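Local coordinates for PcaV transcriptional regulator (Streptomyces coelicolor, PDB 4G9Y), which binds 3,4-dihydroxybenzoate and, as a MarR-family factor, probably regulates transcription by binding DNA through a winged helix-turn-helix, at residues L44-Q55 with L95-H106; E35-L44 with V72-L82. All blocks are in the same frame, centred on the assembly; numbering follows the deposited sequence.

Contact 1: residues L44-Q55 with L95-H106; sequences LNALVAEPGLDQ and LLRLTDEGLRVH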
loop_
_atom_site.group_PDB
_atom_site.type_symbol
_atom_site.label_atom_id
_atom_site.label_comp_id
_atom_site.label_asym_id
_atom_site.label_seq_id
_atom_site.Cartn_x
_atom_site.Cartn_y
_atom_site.Cartn_z
ATOM N N LEU A 44 16.131 -11.178 7.049
ATOM C CA LEU A 44 17.222 -12.087 6.691
ATOM C C LEU A 44 18.375 -11.286 6.092
ATOM O O LEU A 44 19.546 -11.509 6.404
ATOM C CB LEU A 44 16.758 -13.128 5.669
ATOM C CG LEU A 44 15.601 -14.047 6.044
ATOM C CD1 LEU A 44 15.138 -14.813 4.796
ATOM C CD2 LEU A 44 16.023 -14.999 7.155
ATOM N N ASN A 45 18.030 -10.362 5.213
ATOM C CA ASN A 45 19.034 -9.541 4.559
ATOM C C ASN A 45 19.862 -8.706 5.530
ATOM O O ASN A 45 21.095 -8.647 5.424
ATOM C CB ASN A 45 18.383 -8.644 3.508
ATOM C CG ASN A 45 19.408 -7.883 2.691
ATOM O OD1 ASN A 45 19.528 -6.660 2.799
ATOM N ND2 ASN A 45 20.178 -8.611 1.898
ATOM N N ALA A 46 19.188 -8.063 6.478
ATOM C CA ALA A 46 19.881 -7.289 7.504
ATOM C C ALA A 46 20.832 -8.166 8.332
ATOM O O ALA A 46 21.913 -7.729 8.745
ATOM C CB ALA A 46 18.865 -6.600 8.416
ATOM N N LEU A 47 20.433 -9.410 8.573
ATOM C CA LEU A 47 21.220 -10.291 9.440
ATOM C C LEU A 47 22.396 -10.965 8.717
ATOM O O LEU A 47 23.334 -11.436 9.357
ATOM C CB LEU A 47 20.313 -11.337 10.097
ATOM C CG LEU A 47 19.352 -10.783 11.157
ATOM C CD1 LEU A 47 18.400 -11.881 11.619
ATOM C CD2 LEU A 47 20.138 -10.200 12.341
ATOM N N VAL A 48 22.330 -11.038 7.391
ATOM C CA VAL A 48 23.494 -11.443 6.605
ATOM C C VAL A 48 24.586 -10.373 6.708
ATOM O O VAL A 48 25.774 -10.673 6.875
ATOM C CB VAL A 48 23.127 -11.643 5.116
ATOM C CG1 VAL A 48 24.380 -11.857 4.293
ATOM C CG2 VAL A 48 22.186 -12.827 4.950
ATOM N N ALA A 49 24.175 -9.113 6.617
ATOM C CA ALA A 49 25.115 -8.008 6.722
ATOM C C ALA A 49 25.669 -7.843 8.136
ATOM O O ALA A 49 26.833 -7.482 8.308
ATOM C CB ALA A 49 24.468 -6.704 6.230
ATOM N N GLU A 50 24.847 -8.109 9.149
ATOM C CA GLU A 50 25.277 -7.937 10.538
ATOM C C GLU A 50 24.808 -9.059 11.449
ATOM O O GLU A 50 23.854 -8.898 12.205
ATOM C CB GLU A 50 24.803 -6.585 11.081
ATOM C CG GLU A 50 25.397 -5.383 10.337
ATOM C CD GLU A 50 24.817 -4.047 10.793
ATOM O OE1 GLU A 50 25.562 -3.231 11.375
ATOM O OE2 GLU A 50 23.621 -3.802 10.544
ATOM N N PRO A 51 25.492 -10.202 11.392
ATOM C CA PRO A 51 25.093 -11.338 12.216
ATOM C C PRO A 51 25.144 -10.951 13.680
ATOM O O PRO A 51 26.056 -10.245 14.093
ATOM C CB PRO A 51 26.165 -12.384 11.903
ATOM C CG PRO A 51 26.642 -12.015 10.538
ATOM C CD PRO A 51 26.660 -10.516 10.556
ATOM N N GLY A 52 24.156 -11.372 14.454
ATOM C CA GLY A 52 24.188 -11.124 15.884
ATOM C C GLY A 52 23.598 -9.793 16.300
ATOM O O GLY A 52 23.624 -9.441 17.479
ATOM N N LEU A 53 23.065 -9.045 15.343
ATOM C CA LEU A 53 22.419 -7.770 15.648
ATOM C C LEU A 53 21.251 -8.036 16.588
ATOM O O LEU A 53 20.642 -9.095 16.533
ATOM C CB LEU A 53 21.902 -7.150 14.352
ATOM C CG LEU A 53 21.783 -5.641 14.221
ATOM C CD1 LEU A 53 23.082 -4.939 14.610
ATOM C CD2 LEU A 53 21.389 -5.318 12.790
ATOM N N ASP A 54 20.943 -7.099 17.474
ATOM C CA ASP A 54 19.838 -7.333 18.392
ATOM C C ASP A 54 18.520 -7.047 17.684
ATOM O O ASP A 54 18.488 -6.348 16.683
ATOM C CB ASP A 54 19.960 -6.450 19.623
ATOM C CG ASP A 54 19.784 -4.990 19.293
ATOM O OD1 ASP A 54 20.779 -4.353 18.892
ATOM O OD2 ASP A 54 18.647 -4.489 19.408
ATOM N N GLN A 55 17.434 -7.573 18.228
ATOM C CA GLN A 55 16.128 -7.478 17.593
ATOM C C GLN A 55 15.648 -6.055 17.405
ATOM O O GLN A 55 15.095 -5.710 16.362
ATOM C CB GLN A 55 15.101 -8.265 18.408
ATOM C CG GLN A 55 13.723 -8.325 17.785
ATOM C CD GLN A 55 12.855 -9.378 18.455
ATOM O OE1 GLN A 55 13.305 -10.497 18.710
ATOM N NE2 GLN A 55 11.610 -9.018 18.758
ATOM N N LEU A 95 19.806 -11.300 20.775
ATOM C CA LEU A 95 20.648 -11.294 19.583
ATOM C C LEU A 95 20.111 -12.286 18.560
ATOM O O LEU A 95 19.747 -13.401 18.919
ATOM C CB LEU A 95 22.077 -11.666 19.957
ATOM C CG LEU A 95 22.627 -10.901 21.162
ATOM C CD1 LEU A 95 24.074 -11.286 21.424
ATOM C CD2 LEU A 95 22.490 -9.401 20.940
ATOM N N LEU A 96 20.065 -11.877 17.295
ATOM C CA LEU A 96 19.507 -12.703 16.232
ATOM C C LEU A 96 20.609 -13.120 15.284
ATOM O O LEU A 96 21.484 -12.323 14.951
ATOM C CB LEU A 96 18.460 -11.912 15.435
ATOM C CG LEU A 96 17.337 -11.277 16.249
ATOM C CD1 LEU A 96 16.403 -10.495 15.335
ATOM C CD2 LEU A 96 16.578 -12.359 17.026
ATOM N N ARG A 97 20.557 -14.361 14.827
ATOM C CA ARG A 97 21.543 -14.853 13.884
ATOM C C ARG A 97 20.865 -15.822 12.920
ATOM O O ARG A 97 20.021 -16.607 13.338
ATOM C CB ARG A 97 22.637 -15.558 14.673
ATOM C CG ARG A 97 23.830 -15.976 13.874
ATOM C CD ARG A 97 24.909 -16.488 14.813
ATOM N NE ARG A 97 25.290 -15.463 15.783
ATOM C CZ ARG A 97 26.288 -14.601 15.605
ATOM N NH1 ARG A 97 27.019 -14.641 14.495
ATOM N NH2 ARG A 97 26.558 -13.701 16.540
ATOM N N LEU A 98 21.211 -15.769 11.633
ATOM C CA LEU A 98 20.634 -16.716 10.672
ATOM C C LEU A 98 21.163 -18.122 10.918
ATOM O O LEU A 98 22.280 -18.288 11.389
ATOM C CB LEU A 98 20.963 -16.312 9.242
ATOM C CG LEU A 98 20.368 -14.962 8.842
ATOM C CD1 LEU A 98 20.509 -14.768 7.370
ATOM C CD2 LEU A 98 18.906 -14.924 9.247
ATOM N N THR A 99 20.353 -19.126 10.602
ATOM C CA THR A 99 20.805 -20.506 10.615
ATOM C C THR A 99 21.425 -20.778 9.255
ATOM O O THR A 99 21.322 -19.943 8.357
ATOM C CB THR A 99 19.623 -21.459 10.812
ATOM O OG1 THR A 99 18.696 -21.292 9.726
ATOM C CG2 THR A 99 18.912 -21.165 12.130
ATOM N N ASP A 100 22.065 -21.932 9.090
ATOM C CA ASP A 100 22.548 -22.335 7.759
ATOM C C ASP A 100 21.441 -22.295 6.698
ATOM O O ASP A 100 21.665 -21.859 5.567
ATOM C CB ASP A 100 23.173 -23.734 7.790
ATOM C CG ASP A 100 24.384 -23.819 8.711
ATOM O OD1 ASP A 100 24.878 -22.768 9.161
ATOM O OD2 ASP A 100 24.852 -24.943 8.980
ATOM N N GLU A 101 20.245 -22.754 7.048
ATOM C CA GLU A 101 19.144 -22.726 6.090
ATOM C C GLU A 101 18.645 -21.299 5.825
ATOM O O GLU A 101 18.248 -20.975 4.705
ATOM C CB GLU A 101 18.009 -23.669 6.532
ATOM C CG GLU A 101 16.793 -23.745 5.597
ATOM C CD GLU A 101 17.110 -24.211 4.171
ATOM O OE1 GLU A 101 18.257 -24.610 3.876
ATOM O OE2 GLU A 101 16.184 -24.179 3.333
ATOM N N GLY A 102 18.687 -20.437 6.841
ATOM C CA GLY A 102 18.305 -19.043 6.652
ATOM C C GLY A 102 19.238 -18.361 5.662
ATOM O O GLY A 102 18.813 -17.560 4.841
ATOM N N LEU A 103 20.521 -18.705 5.725
ATOM C CA LEU A 103 21.490 -18.162 4.776
ATOM C C LEU A 103 21.197 -18.639 3.360
ATOM O O LEU A 103 21.302 -17.878 2.407
ATOM C CB LEU A 103 22.908 -18.575 5.164
ATOM C CG LEU A 103 23.630 -17.675 6.163
ATOM C CD1 LEU A 103 24.817 -18.399 6.775
ATOM C CD2 LEU A 103 24.079 -16.392 5.461
ATOM N N ARG A 104 20.856 -19.917 3.236
ATOM C CA ARG A 104 20.534 -20.528 1.954
ATOM C C ARG A 104 19.268 -19.908 1.338
ATOM O O ARG A 104 19.230 -19.568 0.147
ATOM C CB ARG A 104 20.367 -22.037 2.160
ATOM C CG ARG A 104 20.171 -22.862 0.899
ATOM C CD ARG A 104 20.269 -24.365 1.227
ATOM N NE ARG A 104 21.596 -24.731 1.743
ATOM C CZ ARG A 104 21.860 -25.106 2.996
ATOM N NH1 ARG A 104 20.895 -25.191 3.908
ATOM N NH2 ARG A 104 23.104 -25.407 3.343
ATOM N N VAL A 105 18.238 -19.753 2.154
ATOM C CA VAL A 105 16.997 -19.136 1.705
ATOM C C VAL A 105 17.254 -17.686 1.269
ATOM O O VAL A 105 16.760 -17.236 0.229
ATOM C CB VAL A 105 15.904 -19.212 2.807
ATOM C CG1 VAL A 105 14.729 -18.287 2.491
ATOM C CG2 VAL A 105 15.420 -20.654 2.969
ATOM N N HIS A 106 18.048 -16.959 2.046
ATOM C CA HIS A 106 18.353 -15.576 1.684
ATOM C C HIS A 106 19.046 -15.507 0.327
ATOM O O HIS A 106 18.718 -14.662 -0.511
ATOM C CB HIS A 106 19.203 -14.884 2.755
ATOM C CG HIS A 106 19.789 -13.581 2.300
ATOM N ND1 HIS A 106 21.052 -13.484 1.755
ATOM C CD2 HIS A 106 19.278 -12.326 2.294
ATOM C CE1 HIS A 106 21.299 -12.223 1.446
ATOM N NE2 HIS A 106 20.238 -11.501 1.759
HETATM O O HOH W 1 23.304 -13.967 10.746
#
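V48 lays its CG2 methyl over one face of the H106 ring, a CH-pi contact 3.6 Å from the ring centroid, while N45 takes the edge of the same ring. Here, in the winged helix-turn-helix fold, helix 38-49 and the turn after it pack on strand 94-98 of the wing and the start of helix 100-121. N45 ND2 donates to H106 NE2 at 2.9 Å, nearly straight, with amide and imidazole almost coplanar. H106 reaches this place with CG anti to its backbone N (chi1 167°), and the Y41 ring lies alongside in a nearly parallel plane. An alanine here would be likely to leave the N45 amide without its acceptor and V48 CG2 without the ring it rests on. Deeper in, L98 wedges against the helix: L98 CD1 meets V48 CG2 at 3.5 Å and L98 CD2 meets L44 CD2 at 3.6 Å, the L44 and L98 side chains crossing at about a right angle. L47 spans L96 and L98. Beyond the helix, a type II turn from E50 to L53 brings G52 against one face of the R97 guanidinium, and L96 N donates to L53 O at 2.9 Å. A water accepts from L98 N and donates to L47 O, 2.9 Å from each.

Contact 2: residues E35-L44 with V72-L82; sequences ETTSPQYAVL and VVSRLGRRGLL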
loop_
_atom_site.group_PDB
_atom_site.type_symbol
_atom_site.label_atom_id
_atom_site.label_comp_id
_atom_site.label_asym_id
_atom_site.label_seq_id
_atom_site.Cartn_x
_atom_site.Cartn_y
_atom_site.Cartn_z
ATOM N N GLU A 35 5.601 -17.717 0.358
ATOM C CA GLU A 35 5.794 -18.014 1.775
ATOM C C GLU A 35 6.595 -16.934 2.509
ATOM O O GLU A 35 6.210 -16.487 3.585
ATOM C CB GLU A 35 6.474 -19.376 1.941
ATOM C CG GLU A 35 6.412 -19.923 3.358
ATOM C CD GLU A 35 6.864 -21.368 3.440
ATOM O OE1 GLU A 35 7.062 -21.985 2.369
ATOM O OE2 GLU A 35 7.022 -21.888 4.570
ATOM N N THR A 36 7.718 -16.522 1.933
ATOM C CA THR A 36 8.533 -15.497 2.564
ATOM C C THR A 36 8.083 -14.126 2.072
ATOM O O THR A 36 8.070 -13.865 0.881
ATOM C CB THR A 36 10.015 -15.701 2.253
ATOM O OG1 THR A 36 10.407 -17.003 2.696
ATOM C CG2 THR A 36 10.870 -14.652 2.957
ATOM N N THR A 37 7.696 -13.254 2.989
ATOM C CA THR A 37 7.260 -11.926 2.590
ATOM C C THR A 37 8.453 -10.991 2.406
ATOM O O THR A 37 9.573 -11.296 2.811
ATOM C CB THR A 37 6.339 -11.316 3.632
ATOM O OG1 THR A 37 7.066 -11.166 4.852
ATOM C CG2 THR A 37 5.140 -12.213 3.886
ATOM N N SER A 38 8.193 -9.841 1.798
ATOM C CA SER A 38 9.199 -8.801 1.656
ATOM C C SER A 38 9.838 -8.351 3.000
ATOM O O SER A 38 11.065 -8.268 3.097
ATOM C CB SER A 38 8.611 -7.610 0.880
ATOM O OG SER A 38 9.636 -6.737 0.466
ATOM N N PRO A 39 9.018 -8.071 4.037
ATOM C CA PRO A 39 9.616 -7.709 5.333
ATOM C C PRO A 39 10.434 -8.851 5.951
ATOM O O PRO A 39 11.476 -8.605 6.558
ATOM C CB PRO A 39 8.389 -7.415 6.208
ATOM C CG PRO A 39 7.314 -7.029 5.227
ATOM C CD PRO A 39 7.544 -7.970 4.083
ATOM N N GLN A 40 9.976 -10.084 5.793
ATOM C CA GLN A 40 10.738 -11.210 6.298
ATOM C C GLN A 40 12.087 -11.295 5.608
ATOM O O GLN A 40 13.118 -11.508 6.257
ATOM C CB GLN A 40 9.961 -12.515 6.125
ATOM C CG GLN A 40 8.753 -12.601 7.039
ATOM C CD GLN A 40 7.794 -13.720 6.660
ATOM O OE1 GLN A 40 8.075 -14.517 5.770
ATOM N NE2 GLN A 40 6.653 -13.786 7.351
ATOM N N TYR A 41 12.088 -11.122 4.291
ATOM C CA TYR A 41 13.347 -11.147 3.559
ATOM C C TYR A 41 14.276 -10.012 4.002
ATOM O O TYR A 41 15.493 -10.198 4.105
ATOM C CB TYR A 41 13.118 -11.098 2.037
ATOM C CG TYR A 41 14.422 -11.012 1.301
ATOM C CD1 TYR A 41 15.145 -12.155 0.988
ATOM C CD2 TYR A 41 14.963 -9.775 0.963
ATOM C CE1 TYR A 41 16.374 -12.065 0.328
ATOM C CE2 TYR A 41 16.184 -9.678 0.324
ATOM C CZ TYR A 41 16.882 -10.819 0.004
ATOM O OH TYR A 41 18.093 -10.683 -0.643
ATOM N N ALA A 42 13.714 -8.827 4.234
ATOM C CA ALA A 42 14.523 -7.700 4.690
ATOM C C ALA A 42 15.244 -8.014 6.002
ATOM O O ALA A 42 16.397 -7.600 6.215
ATOM C CB ALA A 42 13.661 -6.422 4.830
ATOM N N VAL A 43 14.576 -8.761 6.873
ATOM C CA VAL A 43 15.201 -9.187 8.131
ATOM C C VAL A 43 16.355 -10.168 7.885
ATOM O O VAL A 43 17.439 -10.020 8.452
ATOM C CB VAL A 43 14.149 -9.781 9.108
ATOM C CG1 VAL A 43 14.819 -10.406 10.324
ATOM C CG2 VAL A 43 13.183 -8.691 9.535
ATOM N N LEU A 44 16.131 -11.178 7.049
ATOM C CA LEU A 44 17.222 -12.087 6.691
ATOM C C LEU A 44 18.375 -11.286 6.092
ATOM O O LEU A 44 19.546 -11.509 6.404
ATOM C CB LEU A 44 16.758 -13.128 5.669
ATOM C CG LEU A 44 15.601 -14.047 6.044
ATOM C CD1 LEU A 44 15.138 -14.813 4.796
ATOM C CD2 LEU A 44 16.023 -14.999 7.155
ATOM N N VAL A 72 7.629 -11.090 12.851
ATOM C CA VAL A 72 8.515 -11.573 11.789
ATOM C C VAL A 72 9.580 -12.543 12.340
ATOM O O VAL A 72 9.790 -13.638 11.808
ATOM C CB VAL A 72 9.196 -10.397 11.059
ATOM C CG1 VAL A 72 10.346 -10.890 10.190
ATOM C CG2 VAL A 72 8.174 -9.620 10.226
ATOM N N VAL A 73 10.221 -12.148 13.430
ATOM C CA VAL A 73 11.260 -12.963 14.046
ATOM C C VAL A 73 10.716 -14.303 14.534
ATOM O O VAL A 73 11.355 -15.338 14.345
ATOM C CB VAL A 73 11.945 -12.203 15.193
ATOM C CG1 VAL A 73 12.692 -13.155 16.113
ATOM C CG2 VAL A 73 12.864 -11.129 14.622
ATOM N N SER A 74 9.530 -14.292 15.137
ATOM C CA SER A 74 8.903 -15.539 15.583
ATOM C C SER A 74 8.658 -16.492 14.412
ATOM O O SER A 74 8.910 -17.707 14.504
ATOM C CB SER A 74 7.588 -15.251 16.315
ATOM O OG SER A 74 6.868 -16.450 16.546
ATOM N N ARG A 75 8.171 -15.942 13.305
ATOM C CA ARG A 75 7.888 -16.758 12.133
ATOM C C ARG A 75 9.152 -17.326 11.496
ATOM O O ARG A 75 9.205 -18.501 11.193
ATOM C CB ARG A 75 7.057 -15.979 11.109
ATOM C CG ARG A 75 5.637 -15.763 11.590
ATOM C CD ARG A 75 4.770 -15.037 10.585
ATOM N NE ARG A 75 3.488 -14.676 11.188
ATOM C CZ ARG A 75 2.591 -13.874 10.624
ATOM N NH1 ARG A 75 2.828 -13.338 9.433
ATOM N NH2 ARG A 75 1.455 -13.604 11.255
ATOM N N LEU A 76 10.173 -16.493 11.314
ATOM C CA LEU A 76 11.442 -16.963 10.758
ATOM C C LEU A 76 12.085 -17.998 11.684
ATOM O O LEU A 76 12.713 -18.956 11.228
ATOM C CB LEU A 76 12.386 -15.780 10.503
ATOM C CG LEU A 76 11.885 -14.779 9.453
ATOM C CD1 LEU A 76 12.807 -13.560 9.350
ATOM C CD2 LEU A 76 11.748 -15.436 8.102
ATOM N N GLY A 77 11.913 -17.799 12.985
ATOM C CA GLY A 77 12.414 -18.740 13.971
ATOM C C GLY A 77 11.763 -20.105 13.831
ATOM O O GLY A 77 12.438 -21.133 13.841
ATOM N N ARG A 78 10.444 -20.110 13.679
ATOM C CA ARG A 78 9.682 -21.349 13.554
ATOM C C ARG A 78 9.986 -22.090 12.260
ATOM O O ARG A 78 9.803 -23.298 12.188
ATOM C CB ARG A 78 8.175 -21.077 13.646
ATOM C CG ARG A 78 7.681 -20.695 15.023
ATOM C CD ARG A 78 7.790 -21.869 15.967
ATOM N NE ARG A 78 7.490 -21.499 17.346
ATOM C CZ ARG A 78 6.270 -21.507 17.866
ATOM N NH1 ARG A 78 5.234 -21.857 17.111
ATOM N NH2 ARG A 78 6.086 -21.163 19.135
ATOM N N ARG A 79 10.445 -21.371 11.239
ATOM C CA ARG A 79 10.821 -22.015 9.987
ATOM C C ARG A 79 12.273 -22.493 9.991
ATOM O O ARG A 79 12.760 -23.037 9.007
ATOM C CB ARG A 79 10.562 -21.083 8.802
ATOM C CG ARG A 79 9.075 -20.878 8.498
ATOM C CD ARG A 79 8.881 -19.896 7.334
ATOM N NE ARG A 79 9.563 -20.378 6.133
ATOM C CZ ARG A 79 9.918 -19.610 5.107
ATOM N NH1 ARG A 79 9.663 -18.306 5.133
ATOM N NH2 ARG A 79 10.541 -20.144 4.063
ATOM N N GLY A 80 12.960 -22.288 11.106
ATOM C CA GLY A 80 14.339 -22.721 11.224
ATOM C C GLY A 80 15.296 -21.849 10.429
ATOM O O GLY A 80 16.362 -22.321 10.006
ATOM N N LEU A 81 14.936 -20.579 10.236
ATOM C CA LEU A 81 15.757 -19.677 9.431
ATOM C C LEU A 81 16.592 -18.727 10.267
ATOM O O LEU A 81 17.542 -18.124 9.763
ATOM C CB LEU A 81 14.891 -18.865 8.460
ATOM C CG LEU A 81 14.060 -19.737 7.523
ATOM C CD1 LEU A 81 13.290 -18.869 6.542
ATOM C CD2 LEU A 81 14.924 -20.744 6.789
ATOM N N LEU A 82 16.227 -18.562 11.534
ATOM C CA LEU A 82 17.039 -17.750 12.433
ATOM C C LEU A 82 16.975 -18.251 13.859
ATOM O O LEU A 82 16.020 -18.930 14.246
ATOM C CB LEU A 82 16.683 -16.250 12.342
ATOM C CG LEU A 82 15.385 -15.600 12.822
ATOM C CD1 LEU A 82 15.192 -15.652 14.332
ATOM C CD2 LEU A 82 15.365 -14.139 12.364
HETATM O O HOH W 2 9.730 -23.239 5.590
HETATM O O HOH W 3 10.866 -19.190 0.856
HETATM O O HOH W 4 8.051 -17.011 6.566
#
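The R79 guanidinium is sandwiched: the E35 carboxylate stacks on one face, its plane turned 26° from that of the guanidinium, and L81 CD1 sits over the centre of the other. The winged helix-turn-helix domain here packs the beginning of helix 38-49 across the end of helix 66-78, their local axes 77° apart. E35 OE2 lies 3.3 Å from R79 NE but well out of the guanidinium plane, so this salt bridge works by charge alone, and E35 itself is poorly ordered. The directed bond comes at the edge, where R79 NH1 donates to T36 OG1 at 2.9 Å, nearly in plane. A bend at chi3 (58°) turns the end of the R79 chain to present that edge. The T36 backbone is held by side chains: its N bonds to S33 OG and its O to W28 NE1. Next to it, T37 and Q40 form the capping box that starts helix 38-49, although T37 N approaches Q40 OE1 from above its carbonyl plane. Beyond these polar groups the contact is aliphatic and largely buried. V43 and V72 lie side by side but run opposite ways, V43 CG2 meeting V72 CG1 at 3.6 Å, and L76 CD1 rests against both Q40 O and V43 CG1. L44 CD2 reaches both L76 and L81. At the far end of helix 66-78, a Schellman motif closes on G80, with L81 N bonded to L76 O at 2.9 Å.

The two contacts lie about 10 Å apart, centre to centre, on the same side of the chain's centre, and both are built on helix 38-49. Contact 2 uses its beginning, contact 1 its end, and L44 belongs to both. Their segments alternate along the chain: 35-44, 44-55, 72-82, 95-106. One helix is thereby packed against helix 66-78, against the wing, and against the start of the long helix 100-121. The two also touch directly, T99 OG1 lying 2.6 Å from G80 O, probably a hydrogen bond. S38, which binds 3,4-dihydroxybenzoate, sits at the first turn of this shared helix, so the ligand site, empty in this model, borders the helix that both contacts share.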